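Local coordinates for protein putative polyketide cyclase (Acidithiobacillus ferrooxidans, PDB 3F9S) that is of unproven activity but probably cyclises a polyketide or acts on a related small molecule in an NTF2-like pocket, at residues A[65-69]-A[90-96]; A[82-88]-A[112-118]. All blocks are in the same frame, centred on the assembly; numbering follows the deposited sequence.

Contact 1 of 2, residues A[65-69]-A[90-96]; sequences AAFPD and WTATHKE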
ATOM      1  N   ALA A  65       2.021   3.454  20.988  1.00 28.02           N
ATOM      2  CA  ALA A  65       1.247   4.184  21.987  1.00 26.22           C
ATOM      3  C   ALA A  65      -0.135   4.640  21.519  1.00 25.62           C
ATOM      4  O   ALA A  65      -1.053   4.704  22.320  1.00 24.60           O
ATOM      5  CB  ALA A  65       2.032   5.387  22.504  1.00 25.87           C
ATOM      6  N   ALA A  66      -0.273   4.969  20.241  1.00 27.32           N
ATOM      7  CA  ALA A  66      -1.562   5.378  19.664  1.00 27.88           C
ATOM      8  C   ALA A  66      -2.625   4.272  19.750  1.00 28.51           C
ATOM      9  O   ALA A  66      -3.791   4.542  20.031  1.00 30.22           O
ATOM     10  CB  ALA A  66      -1.366   5.798  18.207  1.00 29.63           C
ATOM     11  N   PHE A  67      -2.200   3.038  19.498  1.00 27.52           N
ATOM     12  CA  PHE A  67      -3.050   1.849  19.519  1.00 26.20           C
ATOM     13  C   PHE A  67      -2.224   0.747  20.157  1.00 25.22           C
ATOM     14  O   PHE A  67      -1.661  -0.083  19.436  1.00 24.90           O
ATOM     15  CB  PHE A  67      -3.422   1.499  18.090  1.00 26.26           C
ATOM     16  CG  PHE A  67      -4.260   2.533  17.426  1.00 28.55           C
ATOM     17  CD1 PHE A  67      -5.633   2.551  17.615  1.00 31.97           C
ATOM     18  CD2 PHE A  67      -3.679   3.502  16.607  1.00 31.69           C
ATOM     19  CE1 PHE A  67      -6.434   3.515  16.996  1.00 34.94           C
ATOM     20  CE2 PHE A  67      -4.468   4.471  15.979  1.00 33.32           C
ATOM     21  CZ  PHE A  67      -5.847   4.469  16.167  1.00 30.52           C
ATOM     22  N   PRO A  68      -2.135   0.750  21.504  1.00 26.33           N
ATOM     23  CA  PRO A  68      -1.250  -0.178  22.208  1.00 28.71           C
ATOM     24  C   PRO A  68      -1.512  -1.667  22.064  1.00 30.96           C
ATOM     25  O   PRO A  68      -0.570  -2.436  22.223  1.00 33.86           O
ATOM     26  CB  PRO A  68      -1.317   0.285  23.663  1.00 29.11           C
ATOM     27  CG  PRO A  68      -2.560   1.048  23.786  1.00 29.24           C
ATOM     28  CD  PRO A  68      -2.848   1.635  22.441  1.00 26.66           C
ATOM     29  N   ASP A  69      -2.738  -2.065  21.732  1.00 29.97           N
ATOM     30  CA  ASP A  69      -3.039  -3.487  21.520  1.00 29.21           C
ATOM     31  C   ASP A  69      -3.078  -3.844  20.039  1.00 28.80           C
ATOM     32  O   ASP A  69      -3.593  -4.907  19.683  1.00 28.89           O
ATOM     33  CB  ASP A  69      -4.345  -3.874  22.213  1.00 30.18           C
ATOM     34  CG  ASP A  69      -5.583  -3.357  21.514  1.00 31.02           C
ATOM     35  OD1 ASP A  69      -5.502  -2.567  20.541  1.00 31.56           O
ATOM     36  OD2 ASP A  69      -6.663  -3.794  21.938  1.00 31.68           O
ATOM     37  N   TRP A  90      -4.785  -5.239  10.023  1.00 22.60           N
ATOM     38  CA  TRP A  90      -4.408  -4.684  11.292  1.00 22.81           C
ATOM     39  C   TRP A  90      -5.656  -4.436  12.065  1.00 23.63           C
ATOM     40  O   TRP A  90      -6.688  -4.076  11.488  1.00 25.12           O
ATOM     41  CB  TRP A  90      -3.726  -3.380  10.967  1.00 24.94           C
ATOM     42  CG  TRP A  90      -3.250  -2.553  12.067  1.00 22.85           C
ATOM     43  CD1 TRP A  90      -2.009  -2.572  12.587  1.00 25.23           C
ATOM     44  CD2 TRP A  90      -3.958  -1.507  12.730  1.00 22.92           C
ATOM     45  NE1 TRP A  90      -1.877  -1.610  13.534  1.00 23.75           N
ATOM     46  CE2 TRP A  90      -3.063  -0.932  13.649  1.00 25.50           C
ATOM     47  CE3 TRP A  90      -5.249  -0.972  12.611  1.00 22.21           C
ATOM     48  CZ2 TRP A  90      -3.419   0.133  14.458  1.00 24.97           C
ATOM     49  CZ3 TRP A  90      -5.609   0.081  13.419  1.00 22.98           C
ATOM     50  CH2 TRP A  90      -4.707   0.615  14.348  1.00 24.60           C
ATOM     51  N   THR A  91      -5.583  -4.703  13.359  1.00 23.12           N
ATOM     52  CA  THR A  91      -6.694  -4.477  14.234  1.00 23.22           C
ATOM     53  C   THR A  91      -6.128  -3.854  15.485  1.00 22.64           C
ATOM     54  O   THR A  91      -5.002  -4.149  15.862  1.00 24.68           O
ATOM     55  CB  THR A  91      -7.404  -5.793  14.585  1.00 24.31           C
ATOM     56  OG1 THR A  91      -6.481  -6.667  15.238  1.00 30.53           O
ATOM     57  CG2 THR A  91      -7.928  -6.469  13.311  1.00 25.78           C
ATOM     58  N   ALA A  92      -6.905  -2.973  16.081  1.00 23.13           N
ATOM     59  CA  ALA A  92      -6.536  -2.317  17.333  1.00 23.53           C
ATOM     60  C   ALA A  92      -7.816  -1.802  17.941  1.00 25.34           C
ATOM     61  O   ALA A  92      -8.793  -1.586  17.233  1.00 26.37           O
ATOM     62  CB  ALA A  92      -5.588  -1.186  17.056  1.00 24.22           C
ATOM     63  N   THR A  93      -7.814  -1.672  19.258  1.00 27.66           N
ATOM     64  CA  THR A  93      -8.942  -1.147  20.009  1.00 29.09           C
ATOM     65  C   THR A  93      -8.711   0.347  20.092  1.00 30.08           C
ATOM     66  O   THR A  93      -7.578   0.777  20.323  1.00 29.59           O
ATOM     67  CB  THR A  93      -8.961  -1.707  21.441  1.00 28.83           C
ATOM     68  OG1 THR A  93      -8.933  -3.134  21.382  1.00 30.80           O
ATOM     69  CG2 THR A  93     -10.198  -1.268  22.174  1.00 28.71           C
ATOM     70  N   HIS A  94      -9.774   1.124  19.913  1.00 33.40           N
ATOM     71  CA  HIS A  94      -9.695   2.582  20.009  1.00 36.92           C
ATOM     72  C   HIS A  94      -9.859   2.913  21.493  1.00 39.74           C
ATOM     73  O   HIS A  94     -10.940   3.317  21.925  1.00 40.53           O
ATOM     74  CB  HIS A  94     -10.767   3.226  19.118  1.00 37.42           C
ATOM     75  CG  HIS A  94     -10.782   4.721  19.160  1.00 35.45           C
ATOM     76  ND1 HIS A  94     -11.941   5.450  19.010  1.00 40.35           N
ATOM     77  CD2 HIS A  94      -9.795   5.619  19.388  1.00 38.48           C
ATOM     78  CE1 HIS A  94     -11.660   6.737  19.105  1.00 40.88           C
ATOM     79  NE2 HIS A  94     -10.366   6.867  19.336  1.00 37.83           N
ATOM     80  N   LYS A  95      -8.782   2.724  22.258  1.00 42.82           N
ATOM     81  CA  LYS A  95      -8.795   2.936  23.719  1.00 46.44           C
ATOM     82  C   LYS A  95      -7.886   4.050  24.264  1.00 48.02           C
ATOM     83  O   LYS A  95      -7.931   4.343  25.468  1.00 48.26           O
ATOM     84  CB  LYS A  95      -8.572   1.610  24.454  1.00 46.57           C
ATOM     85  CG  LYS A  95      -7.228   0.954  24.249  1.00 48.23           C
ATOM     86  CD  LYS A  95      -7.211  -0.385  24.977  1.00 48.88           C
ATOM     87  CE  LYS A  95      -5.820  -0.966  25.028  1.00 53.32           C
ATOM     88  NZ  LYS A  95      -5.247  -1.104  23.668  1.00 55.94           N
ATOM     89  N   GLU A  96      -7.080   4.659  23.395  1.00 49.31           N
ATOM     90  CA  GLU A  96      -6.282   5.834  23.731  1.00 50.74           C
ATOM     91  C   GLU A  96      -6.943   7.020  23.037  1.00 52.56           C
ATOM     92  O   GLU A  96      -7.516   6.872  21.950  1.00 51.95           O
ATOM     93  CB  GLU A  96      -4.835   5.685  23.257  1.00 50.58           C
ATOM     94  CG  GLU A  96      -4.019   4.686  24.072  1.00 51.01           C
ATOM     95  CD  GLU A  96      -3.597   5.181  25.454  1.00 51.15           C
ATOM     96  OE1 GLU A  96      -3.841   6.356  25.814  1.00 48.57           O
ATOM     97  OE2 GLU A  96      -2.993   4.372  26.190  1.00 50.89           O
TER
HETATM   98  O   HOH W   1      -0.627   4.136  24.869  1.00 33.63           O
HETATM   99  O   HOH W   2      -6.326   3.856  20.433  1.00 39.83           O
HETATM  100  O   HOH W   3      -5.595  -5.935  18.176  1.00 38.84           O
HETATM  101  O   HOH W   4      -5.245  -0.106  20.912  1.00 38.93           O

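Contact 2 of 2, residues A[82-88]-A[112-118]; sequences DAVVMTW and GATVYYF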
ATOM      1  N   ASP A  82      16.466  -7.700  -2.821  1.00 28.64           N
ATOM      2  CA  ASP A  82      16.722  -7.217  -1.462  1.00 28.50           C
ATOM      3  C   ASP A  82      15.494  -6.763  -0.685  1.00 27.07           C
ATOM      4  O   ASP A  82      15.632  -6.130   0.368  1.00 28.26           O
ATOM      5  CB  ASP A  82      17.770  -6.074  -1.504  1.00 31.00           C
ATOM      6  CG  ASP A  82      17.271  -4.766  -2.163  1.00 37.29           C
ATOM      7  OD1 ASP A  82      16.210  -4.728  -2.831  1.00 43.64           O
ATOM      8  OD2 ASP A  82      17.989  -3.746  -2.045  1.00 40.14           O
ATOM      9  N   ALA A  83      14.307  -7.092  -1.186  1.00 25.56           N
ATOM     10  CA  ALA A  83      13.071  -6.628  -0.589  1.00 25.04           C
ATOM     11  C   ALA A  83      12.087  -7.754  -0.373  1.00 24.39           C
ATOM     12  O   ALA A  83      12.096  -8.755  -1.081  1.00 24.09           O
ATOM     13  CB  ALA A  83      12.439  -5.569  -1.453  1.00 25.56           C
ATOM     14  N   VAL A  84      11.251  -7.563   0.636  1.00 24.55           N
ATOM     15  CA  VAL A  84      10.117  -8.425   0.873  1.00 24.01           C
ATOM     16  C   VAL A  84       8.956  -7.482   1.123  1.00 22.64           C
ATOM     17  O   VAL A  84       9.008  -6.666   2.024  1.00 24.80           O
ATOM     18  CB  VAL A  84      10.271  -9.385   2.031  1.00 25.33           C
ATOM     19  CG1 VAL A  84       9.017 -10.287   2.123  1.00 26.01           C
ATOM     20  CG2 VAL A  84      11.537 -10.249   1.833  1.00 23.84           C
ATOM     21  N   VAL A  85       7.937  -7.599   0.296  1.00 23.34           N
ATOM     22  CA  VAL A  85       6.716  -6.830   0.472  1.00 23.34           C
ATOM     23  C   VAL A  85       5.799  -7.647   1.367  1.00 23.41           C
ATOM     24  O   VAL A  85       5.604  -8.841   1.118  1.00 24.91           O
ATOM     25  CB  VAL A  85       6.001  -6.546  -0.835  1.00 22.23           C
ATOM     26  CG1 VAL A  85       4.783  -5.630  -0.549  1.00 24.40           C
ATOM     27  CG2 VAL A  85       6.921  -5.870  -1.868  1.00 25.82           C
HETATM   28  N   MSE A  86       5.240  -7.012   2.400  1.00 24.58           N
HETATM   29  CA  MSE A  86       4.326  -7.636   3.315  1.00 25.25           C
HETATM   30  C   MSE A  86       3.007  -6.905   3.158  1.00 24.47           C
HETATM   31  O   MSE A  86       2.974  -5.681   3.243  1.00 26.07           O
HETATM   32  CB  MSE A  86       4.821  -7.437   4.748  1.00 25.46           C
HETATM   33  CG  MSE A  86       4.010  -8.127   5.791  1.00 25.74           C
HETATM   34 SE   MSE A  86       4.857  -7.429   7.439  0.75 38.49          SE
HETATM   35  CE  MSE A  86       4.007  -5.819   7.777  1.00 45.34           C
ATOM     36  N   THR A  87       1.960  -7.638   2.858  1.00 22.95           N
ATOM     37  CA  THR A  87       0.610  -7.093   2.882  1.00 22.41           C
ATOM     38  C   THR A  87       0.066  -7.570   4.201  1.00 22.96           C
ATOM     39  O   THR A  87       0.392  -8.660   4.669  1.00 25.16           O
ATOM     40  CB  THR A  87      -0.236  -7.555   1.716  1.00 22.46           C
ATOM     41  OG1 THR A  87      -0.200  -8.973   1.627  1.00 22.86           O
ATOM     42  CG2 THR A  87       0.293  -6.943   0.419  1.00 23.75           C
ATOM     43  N   TRP A  88      -0.801  -6.751   4.797  1.00 22.87           N
ATOM     44  CA  TRP A  88      -1.302  -7.037   6.115  1.00 22.59           C
ATOM     45  C   TRP A  88      -2.612  -6.361   6.418  1.00 22.74           C
ATOM     46  O   TRP A  88      -2.989  -5.381   5.776  1.00 24.40           O
ATOM     47  CB  TRP A  88      -0.280  -6.614   7.170  1.00 21.44           C
ATOM     48  CG  TRP A  88       0.335  -5.266   6.945  1.00 21.94           C
ATOM     49  CD1 TRP A  88       1.457  -5.021   6.286  1.00 23.58           C
ATOM     50  CD2 TRP A  88      -0.149  -4.006   7.411  1.00 24.87           C
ATOM     51  NE1 TRP A  88       1.740  -3.684   6.262  1.00 23.64           N
ATOM     52  CE2 TRP A  88       0.763  -3.020   6.951  1.00 24.86           C
ATOM     53  CE3 TRP A  88      -1.268  -3.606   8.133  1.00 23.41           C
ATOM     54  CZ2 TRP A  88       0.619  -1.674   7.238  1.00 26.75           C
ATOM     55  CZ3 TRP A  88      -1.438  -2.251   8.417  1.00 25.22           C
ATOM     56  CH2 TRP A  88      -0.494  -1.295   7.958  1.00 25.18           C
ATOM     57  N   GLY A 112      -2.666  -2.735   4.956  1.00 22.42           N
ATOM     58  CA  GLY A 112      -1.551  -2.036   4.419  1.00 23.15           C
ATOM     59  C   GLY A 112      -0.621  -2.947   3.673  1.00 23.16           C
ATOM     60  O   GLY A 112      -0.778  -4.157   3.659  1.00 25.18           O
ATOM     61  N   ALA A 113       0.302  -2.293   2.994  1.00 23.25           N
ATOM     62  CA  ALA A 113       1.341  -2.967   2.252  1.00 24.19           C
ATOM     63  C   ALA A 113       2.636  -2.260   2.577  1.00 25.11           C
ATOM     64  O   ALA A 113       2.694  -1.033   2.564  1.00 25.54           O
ATOM     65  CB  ALA A 113       1.015  -2.955   0.787  1.00 23.81           C
ATOM     66  N   THR A 114       3.681  -3.036   2.840  1.00 24.50           N
ATOM     67  CA  THR A 114       4.942  -2.485   3.242  1.00 23.97           C
ATOM     68  C   THR A 114       6.033  -3.240   2.557  1.00 23.76           C
ATOM     69  O   THR A 114       6.121  -4.436   2.736  1.00 24.58           O
ATOM     70  CB  THR A 114       5.118  -2.664   4.725  1.00 25.20           C
ATOM     71  OG1 THR A 114       3.969  -2.139   5.371  1.00 25.47           O
ATOM     72  CG2 THR A 114       6.347  -1.913   5.196  1.00 25.47           C
ATOM     73  N   VAL A 115       6.808  -2.527   1.761  1.00 22.12           N
ATOM     74  CA  VAL A 115       8.006  -3.082   1.146  1.00 22.84           C
ATOM     75  C   VAL A 115       9.067  -2.911   2.213  1.00 23.85           C
ATOM     76  O   VAL A 115       9.301  -1.795   2.687  1.00 24.09           O
ATOM     77  CB  VAL A 115       8.470  -2.313  -0.082  1.00 23.20           C
ATOM     78  CG1 VAL A 115       9.679  -3.035  -0.686  1.00 22.95           C
ATOM     79  CG2 VAL A 115       7.317  -2.212  -1.113  1.00 22.01           C
ATOM     80  N   TYR A 116       9.715  -4.004   2.572  1.00 25.05           N
ATOM     81  CA  TYR A 116      10.803  -3.982   3.529  1.00 24.16           C
ATOM     82  C   TYR A 116      12.044  -4.292   2.768  1.00 25.15           C
ATOM     83  O   TYR A 116      12.043  -5.231   1.998  1.00 23.22           O
ATOM     84  CB  TYR A 116      10.619  -5.031   4.616  1.00 25.91           C
ATOM     85  CG  TYR A 116       9.850  -4.500   5.763  1.00 24.67           C
ATOM     86  CD1 TYR A 116      10.460  -3.580   6.624  1.00 24.77           C
ATOM     87  CD2 TYR A 116       8.540  -4.871   6.000  1.00 29.21           C
ATOM     88  CE1 TYR A 116       9.795  -3.055   7.685  1.00 27.99           C
ATOM     89  CE2 TYR A 116       7.846  -4.342   7.077  1.00 28.92           C
ATOM     90  CZ  TYR A 116       8.485  -3.429   7.907  1.00 28.43           C
ATOM     91  OH  TYR A 116       7.861  -2.891   8.995  1.00 30.94           O
ATOM     92  N   TYR A 117      13.067  -3.472   2.979  1.00 24.85           N
ATOM     93  CA  TYR A 117      14.349  -3.651   2.350  1.00 26.47           C
ATOM     94  C   TYR A 117      15.269  -4.256   3.372  1.00 26.21           C
ATOM     95  O   TYR A 117      15.261  -3.847   4.540  1.00 26.32           O
ATOM     96  CB  TYR A 117      14.869  -2.305   1.858  1.00 28.52           C
ATOM     97  CG  TYR A 117      14.069  -1.855   0.684  1.00 28.01           C
ATOM     98  CD1 TYR A 117      14.359  -2.377  -0.572  1.00 34.78           C
ATOM     99  CD2 TYR A 117      12.986  -0.967   0.812  1.00 31.05           C
ATOM    100  CE1 TYR A 117      13.638  -2.009  -1.685  1.00 34.21           C
ATOM    101  CE2 TYR A 117      12.247  -0.590  -0.326  1.00 28.16           C
ATOM    102  CZ  TYR A 117      12.586  -1.124  -1.553  1.00 27.77           C
ATOM    103  OH  TYR A 117      11.940  -0.804  -2.723  1.00 37.39           O
ATOM    104  N   PHE A 118      16.119  -5.158   2.884  1.00 26.84           N
ATOM    105  CA  PHE A 118      17.012  -5.924   3.717  1.00 27.43           C
ATOM    106  C   PHE A 118      18.462  -5.715   3.391  1.00 25.92           C
ATOM    107  O   PHE A 118      18.832  -5.397   2.265  1.00 27.66           O
ATOM    108  CB  PHE A 118      16.762  -7.410   3.528  1.00 28.41           C
ATOM    109  CG  PHE A 118      15.546  -7.902   4.193  1.00 28.28           C
ATOM    110  CD1 PHE A 118      14.292  -7.685   3.617  1.00 27.86           C
ATOM    111  CD2 PHE A 118      15.638  -8.631   5.377  1.00 29.98           C
ATOM    112  CE1 PHE A 118      13.156  -8.175   4.230  1.00 27.28           C
ATOM    113  CE2 PHE A 118      14.510  -9.118   5.987  1.00 30.51           C
ATOM    114  CZ  PHE A 118      13.266  -8.892   5.408  1.00 28.64           C
TER

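Contact 1 of 2, residues A[65-69]-A[90-96]
The indole of Trp90 meets Phe67 in a T-shaped stack: its six-membered ring brings CH2 over one face of the phenyl, 3.7 Å from Phe67 CG, with the planes at 83°. At the rim of the phenyl, near its plane, lies Thr93 O, while the methyl of Ala92 approaches obliquely and packs on Phe67 CB. The contact joins the C-terminal end of helix 53-66 and the loop after it to the last part of strand 83-93 and the loop beyond in the NTF2-like fold. Trp90 CG stands anti to the backbone N (chi1 179°), which brings the far end of the six-membered ring up to Phe67; Trp90 NE1 is taken by Gln70. Next to the rings, Asp69 OD1 accepts the Thr93 N-H through its syn lone pair, 2.8 Å and almost straight at 174°; Thr93 OG1 also donates to Asp69 OD2, but at a doubtful 2.4 Å. Lys95 NZ adds a long salt bridge, 3.5 Å from Asp69 OD1. An alanine in place of Asp69 is likely to leave the Thr93 N-H without its acceptor and the Lys95 ammonium without its counter-charge. A water donates to Asp69 OD1 at 2.5 Å and to Thr93 O at 2.6 Å.

Contact 2 of 2, residues A[82-88]-A[112-118]
Trp88 lays its indole across the backbone of Gly112, its partner in a hydrogen-bonded pair of two antiparallel strands. From CB the side chain turns between its own backbone N and carbonyl carbon (chi1 45°), which folds the ring back over the neighbouring strand. CG and CD1 each lie 3.6 Å from Gly112 O, CD2, CE3 and CZ3 meet Gly112 N, and CE2 meets Gly112 C and CA. The tip atoms CZ2 and CH2 reach Gly112 CA, CH2 at 3.8 Å, and the six-membered ring receives that CA over its face in a CH-pi contact, 3.5 Å from the centroid. At the edge, NE1 donates to Thr114 OG1 at 2.9 Å with an angle of 164°, the hydroxyl lying in the indole plane. Gln128 on the next strand also bonds Thr114 OG1, so the hydroxyl links three strands.

Seven backbone hydrogen bonds join the strands, from Phe118 N to Asp82 O through to Gly112 N and Trp88 O. On the side of the sheet that carries Val84, Met86, Trp88, Thr114 and Tyr116, Val84 CG2 lies 3.6 Å from Phe118 CE1, and selenomethionine Met86 runs alongside Tyr116, pointing the same way, with CE near the edge of that ring. Leu12 and Thr16 of helix 8-21 pack on this side, and the Tyr116 hydroxyl bonds a glycerol, probably from the crystallisation liquor. The other face carries Ala83, Val85, Thr87, Ala113, Val115 and Tyr117: Val85 CG2 touches Val115 CG2 at 3.8 Å. Here the second subunit packs, its Phe78 against Val85 and Tyr117 and its Ala113 against Ala113. One face lined by a helix and the other by a partner subunit is the arrangement of the curved sheet in dimeric NTF2-like, SnoaL-type proteins.

Strand 83-93 runs through both contacts: residues 82-88 pair with strand 107-118 in contact 2, and residues 90-96 carry the chain on to meet the end of helix 53-66 in contact 1. Their centres are about 22 Å apart, on opposite sides of the chain's centre, and the two sets of residues have no touch beyond adjoining in sequence. Phe72 bridges the gap, meeting both Trp88 and Trp90 edge-to-face. Contact 1 lies at the surface and is untouched by the second subunit, whereas contact 2 is buried and takes part in the dimer interface. If the glycerol, about 3 Å from the side chain of Tyr116, marks a pocket, that pocket adjoins contact 2.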